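Local coordinates for iron-sulfur cluster assembly scaffold protein NifU (Fervidobacterium islandicum, PDB 6A6F), which probably serves the SUF system as a zinc-binding scaffold or sulfur-transfer protein in the assembly of iron-sulfur clusters, at residues 10-14 and 63-67; 13-19 and 70-74; 84-88 and 128-132; 92-96 and 109-115. All coordinates share one frame; numbering follows the deposited sequence.

Contact 1. Residues 10-14 and 63-67; sequences IMDYS and AISQA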
# COMPACT_ATOMS: atom_id res chain seq x y z
N ILE A 10 5.49 -11.81 -0.37
CA ILE A 10 5.18 -10.46 -0.86
C ILE A 10 4.31 -9.70 0.14
O ILE A 10 4.61 -8.53 0.49
CB ILE A 10 4.53 -10.52 -2.26
CG1 ILE A 10 5.59 -10.93 -3.28
CG2 ILE A 10 3.98 -9.15 -2.70
CD1 ILE A 10 5.05 -11.35 -4.60
N MET A 11 3.23 -10.31 0.61
CA MET A 11 2.35 -9.61 1.56
C MET A 11 3.00 -9.26 2.87
O MET A 11 2.81 -8.12 3.35
CB MET A 11 0.98 -10.30 1.74
CG MET A 11 0.12 -10.29 0.46
SD MET A 11 0.01 -8.75 -0.51
CE MET A 11 -0.83 -7.76 0.74
N ASP A 12 3.79 -10.16 3.45
CA ASP A 12 4.54 -9.86 4.61
C ASP A 12 5.52 -8.69 4.34
O ASP A 12 5.54 -7.76 5.11
CB ASP A 12 5.37 -11.09 5.08
CG ASP A 12 4.50 -12.20 5.76
OD1 ASP A 12 3.32 -11.94 6.03
OD2 ASP A 12 5.01 -13.31 6.06
N TYR A 13 6.34 -8.78 3.28
CA TYR A 13 7.31 -7.72 3.03
C TYR A 13 6.70 -6.36 2.65
O TYR A 13 7.33 -5.35 2.86
CB TYR A 13 8.38 -8.16 2.01
CG TYR A 13 9.53 -8.84 2.73
CD1 TYR A 13 10.55 -8.08 3.32
CD2 TYR A 13 9.57 -10.23 2.85
CE1 TYR A 13 11.57 -8.68 4.02
CE2 TYR A 13 10.60 -10.85 3.54
CZ TYR A 13 11.60 -10.08 4.11
OH TYR A 13 12.62 -10.69 4.79
N SER A 14 5.49 -6.33 2.10
CA SER A 14 4.85 -5.06 1.71
C SER A 14 4.45 -4.25 2.94
O SER A 14 4.28 -3.07 2.84
CB SER A 14 3.56 -5.26 0.89
OG SER A 14 2.53 -5.83 1.72
N ALA A 63 1.50 -3.54 -3.35
CA ALA A 63 2.17 -4.52 -2.55
C ALA A 63 3.46 -5.07 -3.17
O ALA A 63 4.41 -5.40 -2.45
CB ALA A 63 1.20 -5.65 -2.20
N ILE A 64 3.50 -5.19 -4.48
CA ILE A 64 4.64 -5.70 -5.18
C ILE A 64 5.79 -4.68 -5.16
O ILE A 64 6.94 -5.09 -4.86
CB ILE A 64 4.28 -6.10 -6.62
CG1 ILE A 64 3.36 -7.32 -6.64
CG2 ILE A 64 5.54 -6.41 -7.41
CD1 ILE A 64 2.85 -7.66 -8.04
N SER A 65 5.50 -3.41 -5.46
CA SER A 65 6.53 -2.36 -5.38
C SER A 65 7.07 -2.15 -3.95
O SER A 65 8.27 -2.00 -3.78
CB SER A 65 6.06 -1.00 -5.96
OG SER A 65 5.02 -0.44 -5.12
N GLN A 66 6.19 -2.17 -2.93
CA GLN A 66 6.59 -2.01 -1.53
C GLN A 66 7.35 -3.25 -1.01
O GLN A 66 8.39 -3.08 -0.34
CB GLN A 66 5.41 -1.67 -0.58
CG GLN A 66 4.73 -0.35 -0.86
CD GLN A 66 3.69 0.12 0.20
OE1 GLN A 66 3.27 1.25 0.14
NE2 GLN A 66 3.31 -0.74 1.16
N ALA A 67 6.87 -4.46 -1.32
CA ALA A 67 7.59 -5.69 -1.00
C ALA A 67 8.98 -5.72 -1.63
O ALA A 67 9.96 -5.97 -0.95
CB ALA A 67 6.81 -6.92 -1.41
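Ile-10 sets its CG2 methyl against the CB of Ala-67, 3.8 Å away, and this pair forms the apolar centre where two helices meet. The branch gets there because CG2 lies anti to the backbone N of Ile-10 while CG1 (chi1 -71°) stands beside that nitrogen. The same methyl also rests over the carbonyl O of Ala-63. One turn on, the CB of Tyr-13 packs on the other flank of the Ala-67 methyl. Met-11 starts out pointing away from residues 63-67, but the bend at chi2 brings SD back to 3.7 Å from the CB of Ala-63, and the bend at chi3 turns CE toward the same methyl. Alanines at 63 and 67 keep the surface low, and the short axes approach to 7.8 Å at 67°; the CA atoms of Ser-14 and Ala-67 are just 3.9 Å apart. Ser-14 fills this close crossing, its CB 3.4 Å from the O of Ala-63. Its OG turns back to its own helix and donates to Met-11 O at 2.8 Å, so the buried hydroxyl is satisfied there. At the polar edge Gln-66, extended beyond CG, offers NE2 to Ser-14 O in a weak, bent bond (3.0 Å, 134°), while its OE1 accepts from the backbone N of Gly-61. Around this crossing, Phe-111 covers Ile-10, and Ile-64 leans on Arg-120 and the zinc ligand Cys-123 of helix 118-135. Met-11 of the second subunit packs on Ala-63 and its Tyr-6 on Met-11, so the neighbouring chain reaches both helices.

Contact 2. Residues 13-19 and 70-74; sequences YSKLKKF and NVMIE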
# COMPACT_ATOMS: atom_id res chain seq x y z
N TYR A 13 6.34 -8.78 3.28
CA TYR A 13 7.31 -7.72 3.03
C TYR A 13 6.70 -6.36 2.65
O TYR A 13 7.33 -5.35 2.86
CB TYR A 13 8.38 -8.16 2.01
CG TYR A 13 9.53 -8.84 2.73
CD1 TYR A 13 10.55 -8.08 3.32
CD2 TYR A 13 9.57 -10.23 2.85
CE1 TYR A 13 11.57 -8.68 4.02
CE2 TYR A 13 10.60 -10.85 3.54
CZ TYR A 13 11.60 -10.08 4.11
OH TYR A 13 12.62 -10.69 4.79
N SER A 14 5.49 -6.33 2.10
CA SER A 14 4.85 -5.06 1.71
C SER A 14 4.45 -4.25 2.94
O SER A 14 4.28 -3.07 2.84
CB SER A 14 3.56 -5.26 0.89
OG SER A 14 2.53 -5.83 1.72
N LYS A 15 4.27 -4.91 4.07
CA LYS A 15 3.83 -4.26 5.29
C LYS A 15 4.99 -3.87 6.19
O LYS A 15 4.77 -3.20 7.21
CB LYS A 15 2.91 -5.19 6.10
CG LYS A 15 1.52 -5.34 5.51
CD LYS A 15 0.55 -5.99 6.48
CE LYS A 15 0.85 -7.48 6.70
NZ LYS A 15 0.35 -8.30 5.56
N LEU A 16 6.21 -4.25 5.82
CA LEU A 16 7.36 -3.99 6.69
C LEU A 16 7.54 -2.49 6.91
O LEU A 16 7.45 -1.71 5.96
CB LEU A 16 8.61 -4.61 6.07
CG LEU A 16 9.76 -4.95 6.98
CD1 LEU A 16 9.34 -6.07 7.93
CD2 LEU A 16 10.97 -5.36 6.16
N LYS A 17 7.80 -2.12 8.17
CA LYS A 17 7.95 -0.74 8.57
C LYS A 17 9.36 -0.26 8.86
O LYS A 17 9.60 0.93 8.83
CB LYS A 17 7.17 -0.51 9.89
CG LYS A 17 5.66 -0.68 9.81
CD LYS A 17 5.07 0.09 8.64
CE LYS A 17 3.55 0.05 8.70
NZ LYS A 17 2.96 0.79 7.55
N LYS A 18 10.27 -1.15 9.16
CA LYS A 18 11.59 -0.72 9.67
C LYS A 18 12.44 0.11 8.68
O LYS A 18 13.27 0.86 9.13
CB LYS A 18 12.38 -1.91 10.13
CG LYS A 18 12.69 -2.84 9.01
CD LYS A 18 12.72 -4.27 9.54
CE LYS A 18 13.76 -4.43 10.60
NZ LYS A 18 13.79 -5.85 10.99
N PHE A 19 12.16 0.04 7.36
CA PHE A 19 12.89 0.86 6.38
C PHE A 19 12.14 2.05 5.83
O PHE A 19 12.64 2.73 4.95
CB PHE A 19 13.45 0.01 5.20
CG PHE A 19 14.16 -1.20 5.63
CD1 PHE A 19 15.14 -1.13 6.57
CD2 PHE A 19 13.77 -2.43 5.17
CE1 PHE A 19 15.76 -2.27 7.03
CE2 PHE A 19 14.37 -3.58 5.59
CZ PHE A 19 15.36 -3.50 6.55
N ASN A 70 11.42 -3.24 0.14
CA ASN A 70 11.87 -3.67 1.39
C ASN A 70 12.87 -4.83 1.26
O ASN A 70 13.80 -4.89 2.04
CB ASN A 70 10.68 -4.07 2.27
CG ASN A 70 9.99 -2.88 2.90
OD1 ASN A 70 10.65 -2.04 3.49
ND2 ASN A 70 8.66 -2.78 2.78
N VAL A 71 12.63 -5.77 0.35
CA VAL A 71 13.55 -6.90 0.20
C VAL A 71 14.87 -6.34 -0.34
O VAL A 71 15.93 -6.73 0.13
CB VAL A 71 12.98 -8.02 -0.65
CG1 VAL A 71 14.01 -9.07 -0.94
CG2 VAL A 71 11.77 -8.66 0.06
N MET A 72 14.80 -5.39 -1.25
CA MET A 72 16.00 -4.76 -1.78
C MET A 72 16.85 -4.14 -0.66
O MET A 72 18.09 -4.39 -0.59
CB MET A 72 15.68 -3.70 -2.81
CG MET A 72 16.86 -3.01 -3.42
SD MET A 72 16.44 -1.60 -4.45
CE MET A 72 16.11 -0.30 -3.25
N ILE A 73 16.20 -3.34 0.18
CA ILE A 73 16.91 -2.62 1.23
C ILE A 73 17.56 -3.61 2.16
O ILE A 73 18.72 -3.48 2.50
CB ILE A 73 15.97 -1.64 2.01
CG1 ILE A 73 15.63 -0.51 1.04
CG2 ILE A 73 16.62 -1.13 3.31
CD1 ILE A 73 14.53 0.41 1.53
N GLU A 74 16.80 -4.60 2.58
CA GLU A 74 17.30 -5.60 3.51
C GLU A 74 18.54 -6.30 2.92
O GLU A 74 19.46 -6.67 3.64
CB GLU A 74 16.18 -6.60 3.80
CG GLU A 74 16.56 -7.79 4.62
CD GLU A 74 15.43 -8.81 4.62
OE1 GLU A 74 15.38 -9.63 3.66
OE2 GLU A 74 14.59 -8.74 5.55
O HOH W 1 6.33 -1.10 3.70
O HOH W 2 9.90 -0.86 5.76
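Asn-70 reaches from helix 63-76 into the turn by which the chain leaves helix 8-14, and its amide bridges the backbone of that turn in the NifU-like domain. Its ND2 donates to Tyr-13 O at 2.9 Å, approaching almost in line with the C=O (168°), although the acceptor is tilted out of the amide plane. A first water accepts from ND2 and donates to the carbonyl oxygens of Ser-14 and Leu-16. A second donates to Asn-70 OD1 at 2.7 Å, accepts from Phe-19 N and makes a weak bond to Leu-16 O. Both amide ends are thus engaged, which fixes the flip of the group, and the CB of Leu-16 lies against it. Val-71 follows with CG2 over one face of the Tyr-13 ring, a CH-pi contact 3.7 Å from the centroid; its CG1 takes the place anti to the backbone N (chi1 172°), which leaves CG2 beside that N and facing the ring. Ile-73 makes the corresponding contact with Phe-19: its CG2 sits 3.6 Å from the ring centroid, while CG of Lys-18 lies over the opposite face. Ile-73 also packs on Val-55 and Phe-57 of strand 51-58, and Phe-19 is joined to Phe-57 by backbone hydrogen bonding, so the turn is tied to the sheet as well as to the helix. Glu-74 closes the series, its CB near CE2 of Phe-19. Its extended chain carries the carboxylate to the edge of the Tyr-13 ring, the two planes 83° apart, and Tyr-13 OH donates to the syn lone pair of OE2 at 2.9 Å.

Contact 3. Residues 84-88 and 128-132; sequences ALEMM and WKTLE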
# COMPACT_ATOMS: atom_id res chain seq x y z
N ALA A 84 25.71 -4.10 -4.94
CA ALA A 84 24.30 -3.76 -5.09
C ALA A 84 23.89 -3.68 -6.57
O ALA A 84 22.82 -4.18 -6.97
CB ALA A 84 23.96 -2.45 -4.38
N LEU A 85 24.75 -3.05 -7.37
CA LEU A 85 24.50 -2.96 -8.82
C LEU A 85 24.49 -4.33 -9.51
O LEU A 85 23.73 -4.55 -10.45
CB LEU A 85 25.53 -2.02 -9.47
CG LEU A 85 25.30 -0.55 -9.14
CD1 LEU A 85 26.48 0.37 -9.51
CD2 LEU A 85 24.04 -0.08 -9.83
N GLU A 86 25.29 -5.27 -9.02
CA GLU A 86 25.31 -6.61 -9.57
C GLU A 86 24.02 -7.35 -9.17
O GLU A 86 23.42 -8.07 -9.99
CB GLU A 86 26.55 -7.36 -9.07
CG GLU A 86 26.68 -8.82 -9.51
CD GLU A 86 27.73 -9.58 -8.72
OE1 GLU A 86 27.89 -10.82 -8.93
OE2 GLU A 86 28.41 -8.93 -7.88
N MET A 87 23.60 -7.18 -7.92
CA MET A 87 22.28 -7.70 -7.52
C MET A 87 21.20 -7.17 -8.40
O MET A 87 20.40 -7.94 -8.95
CB MET A 87 21.96 -7.29 -6.11
CG MET A 87 21.89 -8.44 -5.17
SD MET A 87 21.47 -7.82 -3.51
CE MET A 87 23.07 -7.12 -3.18
N MET A 88 21.19 -5.85 -8.56
CA MET A 88 20.23 -5.19 -9.44
C MET A 88 20.22 -5.77 -10.86
O MET A 88 19.15 -6.07 -11.41
CB MET A 88 20.52 -3.70 -9.49
CG MET A 88 19.54 -2.86 -10.27
SD MET A 88 19.86 -2.68 -12.06
CE MET A 88 21.62 -2.48 -12.13
N TRP A 128 14.55 -1.02 -7.86
CA TRP A 128 15.87 -1.42 -8.40
C TRP A 128 16.39 -0.42 -9.46
O TRP A 128 17.57 -0.07 -9.47
CB TRP A 128 15.80 -2.84 -9.00
CG TRP A 128 15.70 -3.91 -7.98
CD1 TRP A 128 14.59 -4.60 -7.65
CD2 TRP A 128 16.74 -4.36 -7.12
NE1 TRP A 128 14.87 -5.46 -6.64
CE2 TRP A 128 16.20 -5.34 -6.31
CE3 TRP A 128 18.07 -4.00 -6.95
CZ2 TRP A 128 16.94 -6.00 -5.33
CZ3 TRP A 128 18.82 -4.67 -5.99
CH2 TRP A 128 18.26 -5.66 -5.21
N LYS A 129 15.49 0.02 -10.34
CA LYS A 129 15.80 1.02 -11.35
C LYS A 129 16.13 2.36 -10.68
O LYS A 129 17.04 3.04 -11.12
CB LYS A 129 14.62 1.21 -12.31
CG LYS A 129 14.22 -0.01 -13.16
CD LYS A 129 15.39 -0.72 -13.83
CE LYS A 129 15.96 0.10 -14.99
NZ LYS A 129 17.21 -0.49 -15.59
N THR A 130 15.41 2.69 -9.61
CA THR A 130 15.71 3.88 -8.84
C THR A 130 17.04 3.79 -8.15
O THR A 130 17.81 4.74 -8.18
CB THR A 130 14.60 4.20 -7.82
OG1 THR A 130 13.37 4.31 -8.54
CG2 THR A 130 14.88 5.51 -7.11
N LEU A 131 17.36 2.63 -7.61
CA LEU A 131 18.67 2.39 -7.06
C LEU A 131 19.82 2.53 -8.08
O LEU A 131 20.85 3.17 -7.81
CB LEU A 131 18.72 1.00 -6.50
CG LEU A 131 20.06 0.50 -5.96
CD1 LEU A 131 20.44 1.18 -4.68
CD2 LEU A 131 19.99 -0.98 -5.69
N GLU A 132 19.67 1.90 -9.25
CA GLU A 132 20.65 2.07 -10.37
C GLU A 132 20.97 3.53 -10.67
O GLU A 132 22.14 3.95 -10.72
CB GLU A 132 20.11 1.36 -11.62
CG GLU A 132 21.11 1.29 -12.78
CD GLU A 132 20.56 0.52 -13.99
OE1 GLU A 132 19.33 0.49 -14.18
OE2 GLU A 132 21.35 -0.07 -14.73
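Met-88 and Trp-128 carry the apolar part of this packing between helices 81-95 and 118-135, whose short segments run roughly antiparallel (142°) with axes 10.0 Å apart. The CB of Met-88 meets CE3 on the six-membered ring of the indole at 3.5 Å, and Met-87 brings its CB to 4.1 Å from CZ3. Ala-84 O lies at the edge of the indole, near its plane, 4.1 Å from CZ3. Ala-84 CB also lies near CD2 of Leu-131, and CD2 of Leu-85 rests near the CA of Glu-132. The second group of contacts joins thioether to carboxylate. With CG of Met-88 trans to N (chi1 -175°) and the chain bent beyond it, CE comes to 3.6 Å from OE2 of Glu-132, the two side chains crossing at about a right angle. The salt bridge lies within one helix: Lys-129 NZ binds the syn lone pair of Glu-132 OE1 at 2.7 Å. Long, weak ion pairs link Lys-129 to Glu-92 and Glu-132 to Lys-136. No hydrogen bond spans the segments, so their cohesion comes mainly from van der Waals contact, while the neighbouring lysine probably favours the charged form of Glu-132 beside the methionine.

Contact 4. Residues 92-96 and 109-115; sequences ENMML and INFYDVK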
# COMPACT_ATOMS: atom_id res chain seq x y z
N GLU A 92 16.90 -7.68 -12.61
CA GLU A 92 16.36 -7.32 -13.89
C GLU A 92 16.48 -8.51 -14.88
O GLU A 92 15.48 -8.87 -15.52
CB GLU A 92 17.05 -6.06 -14.46
CG GLU A 92 16.42 -5.63 -15.78
CD GLU A 92 16.74 -4.21 -16.22
OE1 GLU A 92 17.92 -3.84 -16.17
OE2 GLU A 92 15.79 -3.47 -16.64
N ASN A 93 17.64 -9.15 -14.95
CA ASN A 93 17.75 -10.38 -15.77
C ASN A 93 16.67 -11.41 -15.47
O ASN A 93 16.11 -12.02 -16.38
CB ASN A 93 19.13 -11.04 -15.65
CG ASN A 93 20.22 -10.27 -16.39
OD1 ASN A 93 19.93 -9.29 -17.08
ND2 ASN A 93 21.46 -10.69 -16.23
N MET A 94 16.39 -11.62 -14.19
CA MET A 94 15.32 -12.53 -13.78
C MET A 94 14.01 -12.15 -14.45
O MET A 94 13.30 -13.00 -15.03
CB MET A 94 15.16 -12.52 -12.24
CG MET A 94 14.27 -13.62 -11.68
SD MET A 94 14.11 -13.69 -9.89
CE MET A 94 13.60 -11.99 -9.55
N MET A 95 13.68 -10.85 -14.39
CA MET A 95 12.41 -10.37 -14.88
C MET A 95 12.29 -10.53 -16.37
O MET A 95 11.24 -10.89 -16.86
CB MET A 95 12.22 -8.89 -14.53
CG MET A 95 11.78 -8.67 -13.09
SD MET A 95 10.21 -9.49 -12.77
CE MET A 95 10.69 -10.81 -11.70
N LEU A 96 13.36 -10.25 -17.09
CA LEU A 96 13.39 -10.52 -18.50
C LEU A 96 13.55 -12.03 -18.52
O LEU A 96 13.58 -12.66 -17.48
CB LEU A 96 14.56 -9.77 -19.15
CG LEU A 96 14.66 -8.26 -18.84
CD1 LEU A 96 16.01 -7.70 -19.24
CD2 LEU A 96 13.54 -7.45 -19.47
N ILE A 109 14.75 -14.04 -5.16
CA ILE A 109 14.16 -15.10 -5.98
C ILE A 109 12.66 -15.33 -5.69
O ILE A 109 11.94 -15.86 -6.53
CB ILE A 109 14.93 -16.44 -5.85
CG1 ILE A 109 14.61 -17.37 -7.01
CG2 ILE A 109 14.64 -17.18 -4.57
CD1 ILE A 109 15.21 -16.89 -8.31
N ASN A 110 12.19 -14.88 -4.53
CA ASN A 110 10.77 -15.02 -4.22
C ASN A 110 9.86 -14.22 -5.18
O ASN A 110 8.71 -14.54 -5.30
CB ASN A 110 10.55 -14.74 -2.74
CG ASN A 110 11.14 -15.85 -1.87
OD1 ASN A 110 10.83 -16.99 -2.10
ND2 ASN A 110 12.02 -15.53 -0.94
N PHE A 111 10.40 -13.27 -5.94
CA PHE A 111 9.66 -12.53 -6.91
C PHE A 111 9.65 -13.13 -8.34
O PHE A 111 9.07 -12.51 -9.22
CB PHE A 111 10.24 -11.12 -6.98
CG PHE A 111 10.08 -10.35 -5.70
CD1 PHE A 111 8.90 -9.69 -5.44
CD2 PHE A 111 11.10 -10.30 -4.78
CE1 PHE A 111 8.72 -8.98 -4.28
CE2 PHE A 111 10.95 -9.58 -3.59
CZ PHE A 111 9.74 -8.93 -3.34
N TYR A 112 10.30 -14.26 -8.54
CA TYR A 112 10.42 -14.93 -9.84
C TYR A 112 9.10 -14.91 -10.60
O TYR A 112 9.06 -14.54 -11.73
CB TYR A 112 10.90 -16.38 -9.65
CG TYR A 112 11.13 -17.11 -10.94
CD1 TYR A 112 12.30 -16.94 -11.64
CD2 TYR A 112 10.14 -17.92 -11.50
CE1 TYR A 112 12.53 -17.59 -12.83
CE2 TYR A 112 10.35 -18.59 -12.69
CZ TYR A 112 11.54 -18.42 -13.34
OH TYR A 112 11.77 -19.04 -14.53
N ASP A 113 8.03 -15.28 -9.94
CA ASP A 113 6.73 -15.37 -10.60
C ASP A 113 6.18 -14.09 -11.19
O ASP A 113 5.32 -14.11 -12.08
CB ASP A 113 5.68 -15.87 -9.64
CG ASP A 113 5.37 -17.30 -9.86
OD1 ASP A 113 4.78 -17.59 -10.94
OD2 ASP A 113 5.70 -18.12 -8.96
N VAL A 114 6.67 -12.97 -10.71
CA VAL A 114 6.17 -11.70 -11.19
C VAL A 114 6.46 -11.51 -12.67
O VAL A 114 5.72 -10.79 -13.37
CB VAL A 114 6.78 -10.56 -10.33
CG1 VAL A 114 6.40 -9.20 -10.90
CG2 VAL A 114 6.31 -10.74 -8.89
N LYS A 115 7.53 -12.13 -13.17
CA LYS A 115 7.91 -11.98 -14.56
C LYS A 115 6.81 -12.47 -15.54
O LYS A 115 6.82 -12.11 -16.69
CB LYS A 115 9.20 -12.73 -14.83
CG LYS A 115 9.04 -14.23 -14.92
CD LYS A 115 10.37 -14.91 -15.23
CE LYS A 115 10.13 -16.32 -15.73
NZ LYS A 115 11.34 -16.76 -16.46
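Met-94 and Tyr-112 meet with the thioether at the edge of the ring: SD stands 5.4 Å from the ring centroid and 80° off its normal, a Met-aromatic contact. The preceding CG is 3.9 Å from CD1 of the same ring. In Met-94, a CG opposite the backbone N across the CA-CB bond (chi1 -169°) and an extended chi2 carry SD out to CD1 of Ile-109 at 3.7 Å, the two side chains crossing at about a right angle; the bend at chi3 then turns CE toward the CB of Phe-111. Met-95 takes another course. Its first bond leads away from residues 109-115, but bends at chi2 and chi3 fold the chain back until CE is 3.4 Å from Phe-111 O and 4.2 Å from CB of Val-114. Lys-115 runs alongside the end of the helix from the other segment, its CB at 3.4 Å from Met-95 O and its CD near Met-94 O. Farther out, CD lies over one face of the Tyr-112 ring, toward the rim, and NZ donates to Tyr-112 OH at 3.0 Å, holding the lysine along the ring. Phe-124 of helix 118-135 touches both methionines and meets the ring of Phe-111. The arrangement packs the C-terminal end of helix 81-95, through a Met-aromatic contact and apolar side chains, on the 3-10 segment that leads toward helix 118-135 in this NifU-like fold, the helix that supplies the zinc ligand Cys-123.

In the fold
Contacts 1 and 2 follow one another along helix 63-76, their centres 8 Å apart and sharing Tyr-13 and Ser-14. Contact 3 lies across the centre of the chain, 18 Å from contact 1 between centres, but is joined to contact 2 by Met-72, whose CG is 3.5 Å from CH2 of Trp-128. Phe-111 of contact 4 touches Ile-10 and Ala-67 of contact 1 and Val-71 of contact 2. Contacts 3 and 4 share helix 81-95, with a long, weak ion pair from Lys-129 to Glu-92. The zinc site of Cys-37, Asp-39, Cys-62 and Cys-123 is nearest contact 1, about 6 Å from the Ile-64 side chain, and about 9 Å from that of Val-114 in contact 4.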